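Local coordinates for GH18 chiitnase (Pseudoalteromonas aurantia, PDB 6K7Z), which probably hydrolyses the beta-1,4 glycosidic bonds within chitin chains, acting as a family 18 endochitinase built on a TIM barrel, at residues I16-E20 with L21-V25; I114-D118 with T119-T123; H154-P158 with P159-Q163; Q200-S203 with S204-Y208; G233-V237 with Q238-N242. One frame throughout, in Å; residues are numbered along the deposited sequence.

Interaction 1: I16-E20 with L21-V25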
# COMPACT_ATOMS: atom_id res chain seq x y z
N ILE A 16 -1.96 14.53 -12.66
CA ILE A 16 -0.69 15.17 -12.97
C ILE A 16 -0.26 16.16 -11.89
O ILE A 16 0.93 16.46 -11.80
CB ILE A 16 -0.79 15.85 -14.35
CG1 ILE A 16 0.61 16.13 -14.91
CG2 ILE A 16 -1.66 17.08 -14.27
CD1 ILE A 16 0.67 16.16 -16.40
N ASN A 17 -1.19 16.65 -11.07
CA ASN A 17 -0.80 17.55 -9.97
C ASN A 17 0.24 16.90 -9.06
O ASN A 17 1.04 17.62 -8.44
CB ASN A 17 -2.03 17.96 -9.13
CG ASN A 17 -2.88 19.03 -9.82
OD1 ASN A 17 -2.87 19.15 -11.04
ND2 ASN A 17 -3.63 19.79 -9.03
N ALA A 18 0.23 15.57 -8.95
CA ALA A 18 1.17 14.91 -8.06
C ALA A 18 2.61 15.08 -8.53
O ALA A 18 3.53 15.07 -7.70
CB ALA A 18 0.83 13.42 -7.94
N SER A 19 2.83 15.27 -9.84
CA SER A 19 4.18 15.44 -10.37
C SER A 19 4.87 16.69 -9.84
O SER A 19 6.10 16.77 -9.89
CB SER A 19 4.14 15.51 -11.90
OG SER A 19 3.60 16.75 -12.31
N GLU A 20 4.12 17.67 -9.33
CA GLU A 20 4.71 18.89 -8.80
C GLU A 20 4.69 18.94 -7.28
O GLU A 20 4.94 20.00 -6.70
CB GLU A 20 4.00 20.12 -9.38
CG GLU A 20 3.84 20.06 -10.90
CD GLU A 20 5.14 20.18 -11.67
OE1 GLU A 20 6.22 20.31 -11.06
OE2 GLU A 20 5.08 20.12 -12.92
N LEU A 21 4.40 17.83 -6.62
CA LEU A 21 4.31 17.76 -5.18
C LEU A 21 5.39 16.83 -4.64
O LEU A 21 5.97 16.04 -5.39
CB LEU A 21 2.91 17.28 -4.77
CG LEU A 21 1.90 18.39 -5.03
CD1 LEU A 21 0.48 17.83 -4.96
CD2 LEU A 21 2.09 19.52 -4.03
N PRO A 22 5.70 16.92 -3.37
CA PRO A 22 6.83 16.14 -2.83
C PRO A 22 6.44 14.71 -2.47
O PRO A 22 6.58 14.26 -1.33
CB PRO A 22 7.24 16.97 -1.60
CG PRO A 22 5.97 17.59 -1.15
CD PRO A 22 5.18 17.89 -2.38
N TYR A 23 5.92 13.98 -3.47
CA TYR A 23 5.68 12.55 -3.36
C TYR A 23 6.82 11.77 -3.99
O TYR A 23 7.38 12.18 -5.01
CB TYR A 23 4.38 12.13 -4.05
CG TYR A 23 3.14 12.49 -3.26
CD1 TYR A 23 2.86 11.85 -2.05
CD2 TYR A 23 2.25 13.45 -3.72
CE1 TYR A 23 1.74 12.18 -1.31
CE2 TYR A 23 1.12 13.79 -3.00
CZ TYR A 23 0.87 13.15 -1.80
OH TYR A 23 -0.26 13.49 -1.08
N ASP A 24 7.16 10.64 -3.38
CA ASP A 24 8.10 9.73 -4.01
C ASP A 24 7.41 8.61 -4.77
O ASP A 24 7.93 8.16 -5.79
CB ASP A 24 9.02 9.12 -2.95
CG ASP A 24 9.86 10.16 -2.26
OD1 ASP A 24 10.55 10.93 -2.97
OD2 ASP A 24 9.81 10.23 -1.02
N VAL A 25 6.24 8.18 -4.30
CA VAL A 25 5.54 7.02 -4.87
C VAL A 25 4.06 7.33 -4.94
O VAL A 25 3.47 7.83 -3.97
CB VAL A 25 5.76 5.76 -4.01
CG1 VAL A 25 5.08 4.56 -4.66
CG2 VAL A 25 7.24 5.49 -3.80
O HOH W 1 7.66 16.27 -7.49

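Interaction 2: I114-D118 with T119-T123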
# COMPACT_ATOMS: atom_id res chain seq x y z
N ILE A 114 0.56 -4.41 -3.04
CA ILE A 114 -0.36 -5.50 -2.75
C ILE A 114 -1.19 -5.03 -1.57
O ILE A 114 -0.75 -5.11 -0.42
CB ILE A 114 0.37 -6.81 -2.47
CG1 ILE A 114 1.08 -7.28 -3.75
CG2 ILE A 114 -0.59 -7.87 -1.95
CD1 ILE A 114 2.11 -8.34 -3.51
N ASP A 115 -2.38 -4.51 -1.86
CA ASP A 115 -3.25 -3.98 -0.81
C ASP A 115 -4.22 -5.08 -0.40
O ASP A 115 -5.39 -5.11 -0.80
CB ASP A 115 -3.96 -2.73 -1.31
CG ASP A 115 -4.78 -2.04 -0.23
OD1 ASP A 115 -4.83 -2.53 0.92
OD2 ASP A 115 -5.38 -0.98 -0.52
N TYR A 116 -3.72 -5.99 0.42
CA TYR A 116 -4.42 -7.21 0.81
C TYR A 116 -5.10 -7.00 2.17
O TYR A 116 -4.42 -6.69 3.16
CB TYR A 116 -3.43 -8.36 0.87
CG TYR A 116 -3.99 -9.69 1.33
CD1 TYR A 116 -4.52 -10.58 0.42
CD2 TYR A 116 -3.95 -10.06 2.67
CE1 TYR A 116 -5.01 -11.81 0.82
CE2 TYR A 116 -4.43 -11.30 3.09
CZ TYR A 116 -4.96 -12.17 2.15
OH TYR A 116 -5.45 -13.40 2.54
N GLU A 117 -6.42 -7.19 2.22
CA GLU A 117 -7.20 -6.90 3.42
C GLU A 117 -8.07 -8.08 3.87
O GLU A 117 -9.01 -7.90 4.65
CB GLU A 117 -8.07 -5.65 3.19
CG GLU A 117 -7.34 -4.51 2.46
CD GLU A 117 -7.96 -3.12 2.70
OE1 GLU A 117 -9.09 -3.06 3.20
OE2 GLU A 117 -7.30 -2.10 2.40
N ASP A 118 -7.77 -9.30 3.40
CA ASP A 118 -8.62 -10.46 3.70
C ASP A 118 -8.19 -11.06 5.04
O ASP A 118 -7.52 -12.08 5.13
CB ASP A 118 -8.55 -11.49 2.57
CG ASP A 118 -9.54 -12.63 2.77
OD1 ASP A 118 -10.42 -12.53 3.65
OD2 ASP A 118 -9.43 -13.63 2.05
N THR A 119 -8.62 -10.38 6.11
CA THR A 119 -8.20 -10.74 7.46
C THR A 119 -8.59 -12.18 7.81
O THR A 119 -7.84 -12.88 8.51
CB THR A 119 -8.82 -9.76 8.45
OG1 THR A 119 -8.46 -8.43 8.06
CG2 THR A 119 -8.36 -10.04 9.87
N ALA A 120 -9.75 -12.63 7.34
CA ALA A 120 -10.22 -13.96 7.71
C ALA A 120 -9.28 -15.06 7.22
O ALA A 120 -9.32 -16.17 7.76
CB ALA A 120 -11.62 -14.21 7.15
N ALA A 121 -8.45 -14.79 6.21
CA ALA A 121 -7.50 -15.79 5.77
C ALA A 121 -6.31 -15.93 6.70
O ALA A 121 -5.50 -16.85 6.51
CB ALA A 121 -7.03 -15.48 4.34
N PHE A 122 -6.17 -15.07 7.71
CA PHE A 122 -5.18 -15.26 8.76
C PHE A 122 -5.75 -15.94 10.00
O PHE A 122 -4.99 -16.22 10.93
CB PHE A 122 -4.56 -13.91 9.18
CG PHE A 122 -3.86 -13.17 8.07
CD1 PHE A 122 -3.25 -13.84 7.01
CD2 PHE A 122 -3.81 -11.78 8.09
CE1 PHE A 122 -2.59 -13.13 6.01
CE2 PHE A 122 -3.17 -11.07 7.10
CZ PHE A 122 -2.56 -11.74 6.04
N THR A 123 -7.07 -16.18 10.05
CA THR A 123 -7.73 -16.77 11.21
C THR A 123 -8.30 -18.16 10.94
O THR A 123 -9.08 -18.66 11.76
CB THR A 123 -8.87 -15.88 11.69
OG1 THR A 123 -9.90 -15.85 10.68
CG2 THR A 123 -8.38 -14.47 11.96
O HOH W 2 -11.83 -10.92 5.69

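Interaction 3: H154-P158 with P159-Q163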
# COMPACT_ATOMS: atom_id res chain seq x y z
N HIS A 154 3.47 -3.94 0.12
CA HIS A 154 2.21 -4.43 0.67
C HIS A 154 1.64 -3.33 1.56
O HIS A 154 2.35 -2.42 1.97
CB HIS A 154 2.39 -5.70 1.52
CG HIS A 154 2.83 -6.90 0.75
ND1 HIS A 154 2.07 -8.05 0.70
CD2 HIS A 154 3.95 -7.15 0.04
CE1 HIS A 154 2.71 -8.96 -0.02
NE2 HIS A 154 3.85 -8.43 -0.44
N ALA A 155 0.35 -3.44 1.90
CA ALA A 155 -0.34 -2.41 2.68
C ALA A 155 -1.09 -3.03 3.86
O ALA A 155 -2.32 -2.97 3.94
CB ALA A 155 -1.29 -1.59 1.81
N PRO A 156 -0.36 -3.63 4.80
CA PRO A 156 -1.02 -4.32 5.91
C PRO A 156 -1.63 -3.37 6.93
O PRO A 156 -1.24 -2.21 7.07
CB PRO A 156 0.12 -5.12 6.55
CG PRO A 156 1.33 -4.30 6.26
CD PRO A 156 1.11 -3.74 4.90
N GLN A 157 -2.59 -3.90 7.63
CA GLN A 157 -3.16 -3.24 8.80
C GLN A 157 -2.43 -3.69 10.06
O GLN A 157 -1.80 -4.75 10.07
CB GLN A 157 -4.65 -3.55 8.88
CG GLN A 157 -5.40 -2.97 7.69
CD GLN A 157 -6.76 -3.59 7.51
OE1 GLN A 157 -7.66 -3.39 8.33
NE2 GLN A 157 -6.91 -4.34 6.43
N PRO A 158 -2.46 -2.88 11.12
CA PRO A 158 -1.61 -3.15 12.29
C PRO A 158 -1.80 -4.54 12.87
O PRO A 158 -0.80 -5.17 13.24
CB PRO A 158 -2.04 -2.06 13.29
CG PRO A 158 -2.40 -0.90 12.41
CD PRO A 158 -3.07 -1.54 11.19
N PRO A 159 -3.03 -5.07 12.98
CA PRO A 159 -3.15 -6.42 13.58
C PRO A 159 -2.35 -7.48 12.83
O PRO A 159 -1.93 -8.47 13.44
CB PRO A 159 -4.65 -6.71 13.52
CG PRO A 159 -5.29 -5.36 13.56
CD PRO A 159 -4.36 -4.48 12.75
N TYR A 160 -2.12 -7.27 11.54
CA TYR A 160 -1.38 -8.24 10.74
C TYR A 160 0.07 -8.38 11.20
O TYR A 160 0.71 -9.39 10.88
CB TYR A 160 -1.38 -7.83 9.27
CG TYR A 160 -2.73 -7.77 8.57
CD1 TYR A 160 -3.91 -8.16 9.20
CD2 TYR A 160 -2.80 -7.31 7.27
CE1 TYR A 160 -5.13 -8.10 8.52
CE2 TYR A 160 -4.00 -7.25 6.59
CZ TYR A 160 -5.16 -7.64 7.22
OH TYR A 160 -6.33 -7.57 6.51
N LEU A 161 0.59 -7.38 11.91
CA LEU A 161 2.01 -7.28 12.27
C LEU A 161 2.26 -7.44 13.76
O LEU A 161 3.40 -7.26 14.22
CB LEU A 161 2.56 -5.93 11.79
CG LEU A 161 2.62 -5.76 10.27
CD1 LEU A 161 2.72 -4.30 9.86
CD2 LEU A 161 3.78 -6.55 9.69
N GLU A 162 1.24 -7.78 14.53
CA GLU A 162 1.35 -7.90 15.98
C GLU A 162 1.88 -9.29 16.32
O GLU A 162 1.15 -10.29 16.19
CB GLU A 162 -0.01 -7.64 16.62
CG GLU A 162 -0.42 -6.16 16.56
CD GLU A 162 0.40 -5.31 17.51
OE1 GLU A 162 0.50 -5.72 18.69
OE2 GLU A 162 0.95 -4.27 17.10
N GLN A 163 3.14 -9.36 16.72
CA GLN A 163 3.76 -10.61 17.17
C GLN A 163 2.84 -11.34 18.14
O GLN A 163 2.37 -10.76 19.12
CB GLN A 163 5.10 -10.32 17.84
CG GLN A 163 5.88 -11.55 18.27
CD GLN A 163 6.54 -12.28 17.10
OE1 GLN A 163 6.20 -13.42 16.78
NE2 GLN A 163 7.52 -11.62 16.48

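Interaction 4: Q200-S203 with S204-Y208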
# COMPACT_ATOMS: atom_id res chain seq x y z
N GLN A 200 -0.02 4.63 20.77
CA GLN A 200 -0.09 3.25 20.29
C GLN A 200 0.52 3.12 18.90
O GLN A 200 1.16 2.11 18.58
CB GLN A 200 -1.54 2.78 20.31
CG GLN A 200 -1.73 1.35 19.86
CD GLN A 200 -1.11 0.36 20.82
OE1 GLN A 200 -0.10 -0.29 20.51
NE2 GLN A 200 -1.70 0.24 22.01
N ILE A 201 0.33 4.13 18.04
CA ILE A 201 0.90 4.06 16.70
C ILE A 201 2.42 4.04 16.76
O ILE A 201 3.08 3.27 16.04
CB ILE A 201 0.37 5.22 15.84
CG1 ILE A 201 -1.13 5.07 15.58
CG2 ILE A 201 1.16 5.33 14.53
CD1 ILE A 201 -1.80 6.37 15.13
N VAL A 202 3.00 4.87 17.63
CA VAL A 202 4.45 4.96 17.74
C VAL A 202 5.05 3.66 18.25
O VAL A 202 6.02 3.14 17.69
CB VAL A 202 4.84 6.15 18.63
CG1 VAL A 202 6.33 6.09 18.96
CG2 VAL A 202 4.49 7.47 17.92
N SER A 203 4.52 3.14 19.36
CA SER A 203 5.10 1.91 19.91
C SER A 203 4.97 0.77 18.92
O SER A 203 5.93 0.01 18.71
CB SER A 203 4.44 1.56 21.24
OG SER A 203 3.05 1.35 21.09
N SER A 204 3.81 0.64 18.28
CA SER A 204 3.63 -0.41 17.28
C SER A 204 4.57 -0.22 16.10
O SER A 204 5.19 -1.18 15.64
CB SER A 204 2.18 -0.47 16.82
OG SER A 204 1.33 -0.95 17.86
N TYR A 205 4.67 1.01 15.58
CA TYR A 205 5.62 1.27 14.49
C TYR A 205 7.02 0.78 14.85
O TYR A 205 7.67 0.09 14.05
CB TYR A 205 5.66 2.77 14.15
CG TYR A 205 6.63 3.04 13.03
CD1 TYR A 205 6.25 2.89 11.70
CD2 TYR A 205 7.95 3.37 13.30
CE1 TYR A 205 7.14 3.11 10.67
CE2 TYR A 205 8.86 3.58 12.27
CZ TYR A 205 8.45 3.44 10.96
OH TYR A 205 9.34 3.63 9.94
N LEU A 206 7.51 1.12 16.04
CA LEU A 206 8.85 0.70 16.42
C LEU A 206 8.96 -0.82 16.46
O LEU A 206 9.94 -1.40 15.97
CB LEU A 206 9.22 1.32 17.77
CG LEU A 206 9.31 2.84 17.78
CD1 LEU A 206 9.47 3.36 19.22
CD2 LEU A 206 10.47 3.30 16.91
N ASN A 207 7.95 -1.48 17.03
CA ASN A 207 7.94 -2.95 17.05
C ASN A 207 8.01 -3.52 15.65
O ASN A 207 8.74 -4.50 15.39
CB ASN A 207 6.67 -3.45 17.75
CG ASN A 207 6.68 -3.20 19.23
OD1 ASN A 207 7.72 -2.93 19.81
ND2 ASN A 207 5.51 -3.31 19.86
N TYR A 208 7.26 -2.92 14.71
CA TYR A 208 7.23 -3.46 13.36
C TYR A 208 8.58 -3.32 12.68
O TYR A 208 8.97 -4.18 11.87
CB TYR A 208 6.15 -2.76 12.52
CG TYR A 208 4.75 -2.82 13.09
CD1 TYR A 208 4.39 -3.78 14.04
CD2 TYR A 208 3.79 -1.92 12.68
CE1 TYR A 208 3.11 -3.81 14.57
CE2 TYR A 208 2.50 -1.96 13.19
CZ TYR A 208 2.17 -2.90 14.13
OH TYR A 208 0.89 -2.91 14.63
O HOH W 3 7.63 -0.42 20.93

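Interaction 5: G233-V237 with Q238-N242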
# COMPACT_ATOMS: atom_id res chain seq x y z
N GLY A 233 -9.57 7.05 12.72
CA GLY A 233 -8.14 7.29 12.69
C GLY A 233 -7.71 8.64 12.15
O GLY A 233 -6.49 8.90 12.11
N TYR A 234 -8.63 9.51 11.74
CA TYR A 234 -8.20 10.83 11.32
C TYR A 234 -7.53 11.56 12.47
O TYR A 234 -8.00 11.54 13.62
CB TYR A 234 -9.37 11.66 10.79
CG TYR A 234 -9.00 13.13 10.69
CD1 TYR A 234 -8.26 13.62 9.61
CD2 TYR A 234 -9.35 14.02 11.70
CE1 TYR A 234 -7.91 14.96 9.53
CE2 TYR A 234 -9.00 15.36 11.63
CZ TYR A 234 -8.28 15.82 10.55
OH TYR A 234 -7.93 17.15 10.50
N MET A 235 -6.40 12.19 12.17
CA MET A 235 -5.74 13.08 13.09
C MET A 235 -5.32 14.33 12.32
O MET A 235 -4.89 14.23 11.17
CB MET A 235 -4.50 12.44 13.74
CG MET A 235 -4.83 11.30 14.69
SD MET A 235 -3.35 10.70 15.49
CE MET A 235 -2.50 9.98 14.08
N PRO A 236 -5.44 15.51 12.92
CA PRO A 236 -4.92 16.72 12.28
C PRO A 236 -3.43 16.57 12.01
O PRO A 236 -2.72 15.84 12.71
CB PRO A 236 -5.20 17.83 13.30
CG PRO A 236 -6.20 17.26 14.24
CD PRO A 236 -5.95 15.78 14.28
N VAL A 237 -2.95 17.31 11.02
CA VAL A 237 -1.56 17.11 10.61
C VAL A 237 -0.60 17.52 11.72
O VAL A 237 0.47 16.93 11.86
CB VAL A 237 -1.28 17.83 9.27
CG1 VAL A 237 -1.13 19.27 9.48
CG2 VAL A 237 -0.01 17.30 8.66
N GLN A 238 -0.98 18.49 12.57
CA GLN A 238 -0.07 18.88 13.64
C GLN A 238 0.08 17.76 14.67
O GLN A 238 1.12 17.65 15.32
CB GLN A 238 -0.53 20.16 14.34
CG GLN A 238 -1.83 20.07 15.15
CD GLN A 238 -3.03 20.56 14.37
OE1 GLN A 238 -3.05 20.53 13.14
NE2 GLN A 238 -4.04 21.06 15.09
N THR A 239 -0.95 16.94 14.81
CA THR A 239 -0.86 15.79 15.71
C THR A 239 0.01 14.69 15.11
O THR A 239 0.84 14.09 15.81
CB THR A 239 -2.26 15.28 16.02
OG1 THR A 239 -3.10 16.41 16.31
CG2 THR A 239 -2.24 14.33 17.21
N ILE A 240 -0.14 14.42 13.81
CA ILE A 240 0.74 13.45 13.15
C ILE A 240 2.19 13.88 13.33
O ILE A 240 3.06 13.07 13.70
CB ILE A 240 0.40 13.31 11.66
CG1 ILE A 240 -1.01 12.76 11.46
CG2 ILE A 240 1.44 12.42 10.95
CD1 ILE A 240 -1.51 12.93 10.00
N ILE A 241 2.48 15.15 13.06
CA ILE A 241 3.85 15.64 13.10
C ILE A 241 4.42 15.51 14.51
O ILE A 241 5.48 14.91 14.72
CB ILE A 241 3.93 17.09 12.61
CG1 ILE A 241 3.69 17.15 11.10
CG2 ILE A 241 5.27 17.71 12.95
CD1 ILE A 241 3.62 18.57 10.58
N ASN A 242 3.71 16.04 15.50
CA ASN A 242 4.32 16.21 16.80
C ASN A 242 4.08 15.04 17.76
O ASN A 242 4.78 14.95 18.77
CB ASN A 242 3.81 17.52 17.42
CG ASN A 242 4.49 18.74 16.80
OD1 ASN A 242 5.70 18.92 16.95
ND2 ASN A 242 3.72 19.56 16.08

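Interaction 1: I16-E20 with L21-V25
Leu21 lays its isobutyl group back over the turn formed by Ile16-Glu20 and meets backbone there, not side chains. Its first torsion (chi1 -72°) brings CG back over the turn, 3.6 Å from Asn17 O, and CD1 lies 3.5 Å from the same oxygen, while CD2 faces Glu20 O more loosely. Beneath it, Leu21 N donates to Ala18 O (3.1 Å, 161° at the hydrogen) and so closes a tight i to i-3 turn. Ser19 OG turns back to Ile16 O at 2.7 Å, an acceptor it shares with its own backbone N. A water bridges Ser19 O and Leu21 O, donating to both. Pro22 then bends the chain in an inverse gamma turn, and the Tyr23 ring approaches the methyl of Ala18 obliquely, CD2 to CB 4.5 Å, while its hydroxyl is hydrogen-bonded to Asn259. Ala18 O and Tyr23 O both accept from Gln70 NE2, which ties the two halves together. The whole bend links strand 3-8 to strand 25-33, with Ala18 and Ser19 packed on helix 56-67 and Leu21, Pro22 and Tyr23 on helix 269-277.

Interaction 2: I114-D118 with T119-T123
Past strand 111-115 the chain kinks at Asp118, the centre of an inverse gamma turn whose weak bond runs from Thr119 N to Glu117 O, and Asp118 O then accepts from Ala121 N (3.1 Å, 150° at the hydrogen) as a 3-10 turn begins. The Tyr116 ring reaches forward along this bend, since CG sits anti to the backbone N (chi1 177°). Its hydroxyl end meets the Ala121 methyl at the ring edge, OH to CB 3.2 Å, and one face carries Asp118 N 3.9 Å above the plane, towards the rim. The rings of Tyr116 and Phe122 pass one another, inclined by 44°, and contact is made by Tyr116 CE2 and Phe122 CZ, 3.5 Å apart. The Asp118 carboxylate is divided between two tasks. OD2 packs on Ala121 CB (3.8 Å) and is hydrogen-bonded to Tyr128 and Ser83, while OD1 accepts from a water that in turn accepts from Ala120 N, linking the side chain to the start of the 3-10 turn. Tyr128 OH also pairs with the hydroxyl of Tyr116, and Tyr86 meets the Tyr116 ring edge-to-face. Thr119 OG1 is hydrogen-bonded to Tyr160 OH, and Glu117 OE2 to Gln187 NE2. Residues 114-117 end the family 18 signature DGxDxDxE on the fourth parallel strand of the TIM barrel; Glu117 holds the place of its final glutamate, the general acid in this family, and is therefore probably the catalytic acid here.

Interaction 3: H154-P158 with P159-Q163
Tyr160 folds back over Gln157, whose CB sits as a knob 4.3 Å above the centre of one ring face. The two side chains run alongside each other in the same direction, amide and ring planes 52° apart. Gln157 NE2 passes near Tyr160 OH without bonding to it; OE1 goes to Asn191, and the hydroxyl to Thr119. Pro156 fills the notch between Tyr160 and Leu161: its CB meets Tyr160 CD2 at 3.7 Å, while CG bears on Leu161 CD1 at 3.9 Å, the two side chains crossing at a slant. The Pro158 and Pro159 rings lie alongside each other, directed the same way, and the peptide link between them imposes a close approach of Pro158 CB to Pro159 CD, 3.4 Å. Two backbone bonds curl the chain here, Tyr160 N to Gln157 O (2.9 Å) and Leu161 N to Pro158 O (2.9 Å). Glu162 CG, anti to the carbonyl carbon (chi1 -72°), lies 3.5 Å from Pro158 O; the chain then bends at chi2. This turn follows strand 151-154: Leu161 rests on strand 183-187, Pro156 and Leu161 touch Tyr170 of helix 169-177, Tyr160 meets the Phe122 ring edge-to-face, and Pro158 and Leu161 reach Tyr208 of helix 198-209.

Interaction 4: Q200-S203 with S204-Y208
Ser203 O, one turn earlier in helix 198-209, lies over a face of the Asn207 amide, 3.3 Å from CG. The Tyr208 ring carries Ser204 O 3.0 Å above one face and Tyr205 N higher over that same face, both towards the rim; its hydroxyl is hydrogen-bonded to Glu162. The helix belongs to a beta-alpha-beta unit of the TIM barrel, between strands 183-187 and 219-224, and regular i to i-4 bonds cross the contact, such as Tyr205 N to Ile201 O (2.8 Å). Gln200 bends at chi2 (67°), which brings OE1 to 3.1 Å from Ser204 OG. That hydroxyl has one proton and several acceptors, Gln200 O and OE1 among them, all weakly reached, while Trp194 NE1 also bonds to its oxygen. On another flank Val202 and Leu206 lie side by side, CG1 to CD1 4.2 Å, near helix 237-251. Tyr205 points its ring away from the preceding turn, and its hydroxyl is hydrogen-bonded to Val219 O and Gly255 N. A water donates to Ser203 O and to Asn207 OD1, at 2.8 Å from each oxygen.

Interaction 5: G233-V237 with Q238-N242
Met235 lies over the first turn of helix 237-251, its thioether crossing Thr239 at about a right angle and Ile240 at a slant. A bend at chi3 (-67°) swings CE to 4.1 Å from Ile240 CG1, while SD stays 4.2 Å from Thr239 CG2. Pro236 sets its ring alongside Thr239, both pointing the same way, and CD meets Thr239 OG1 at 3.6 Å. From another direction the Gln238 amide returns to the proline, OE1 to Pro236 CB 3.5 Å, a packing contact made possible by a first torsion that puts CG between the backbone N and the carbonyl carbon and by a bent chain. Pro236 holds the N-cap position of a helix of the TIM barrel's outer layer, following strand 219-224. Its carbonyl oxygen takes a nearly straight bond from Ile240 N (3.1 Å, 163°) and a weak one from Thr239 N, so a single oxygen opens the helical bonding. Val237 O receives Ile241 N at 2.9 Å in the next step. Ile240 is wedged among Phe223 of strand 219-224 and Trp270 and Ile274 of helix 269-277; Met235 also touches Phe223, and reaches Pro198 and Ile201 of helix 198-209. Further along, Val237 CG2 faces Ile241 CD1 at 4.3 Å, and Asn242 ND2 curls back to Gln238 O in a weak bond.

How the interactions relate
The five contacts come one after another along the chain and mark loops and helices around a single TIM barrel. Interaction 1 lies across the chain's centre from interactions 2 and 3, its centre about 30 Å and 27 Å from theirs. Interactions 2 and 3 follow the adjacent parallel strands 111-115 and 151-154; their centres are about 10 Å apart and they touch through Thr119 and Tyr160. Interaction 3 meets interaction 4 through Glu162 and Tyr208, and interaction 4 packs on interaction 5 through Ile201 and Met235. Contacts 2 to 5 thus form a continuous chain from the signature strand to the outer helices, whereas interaction 1 touches none directly but shares helix 269-277 with interaction 5.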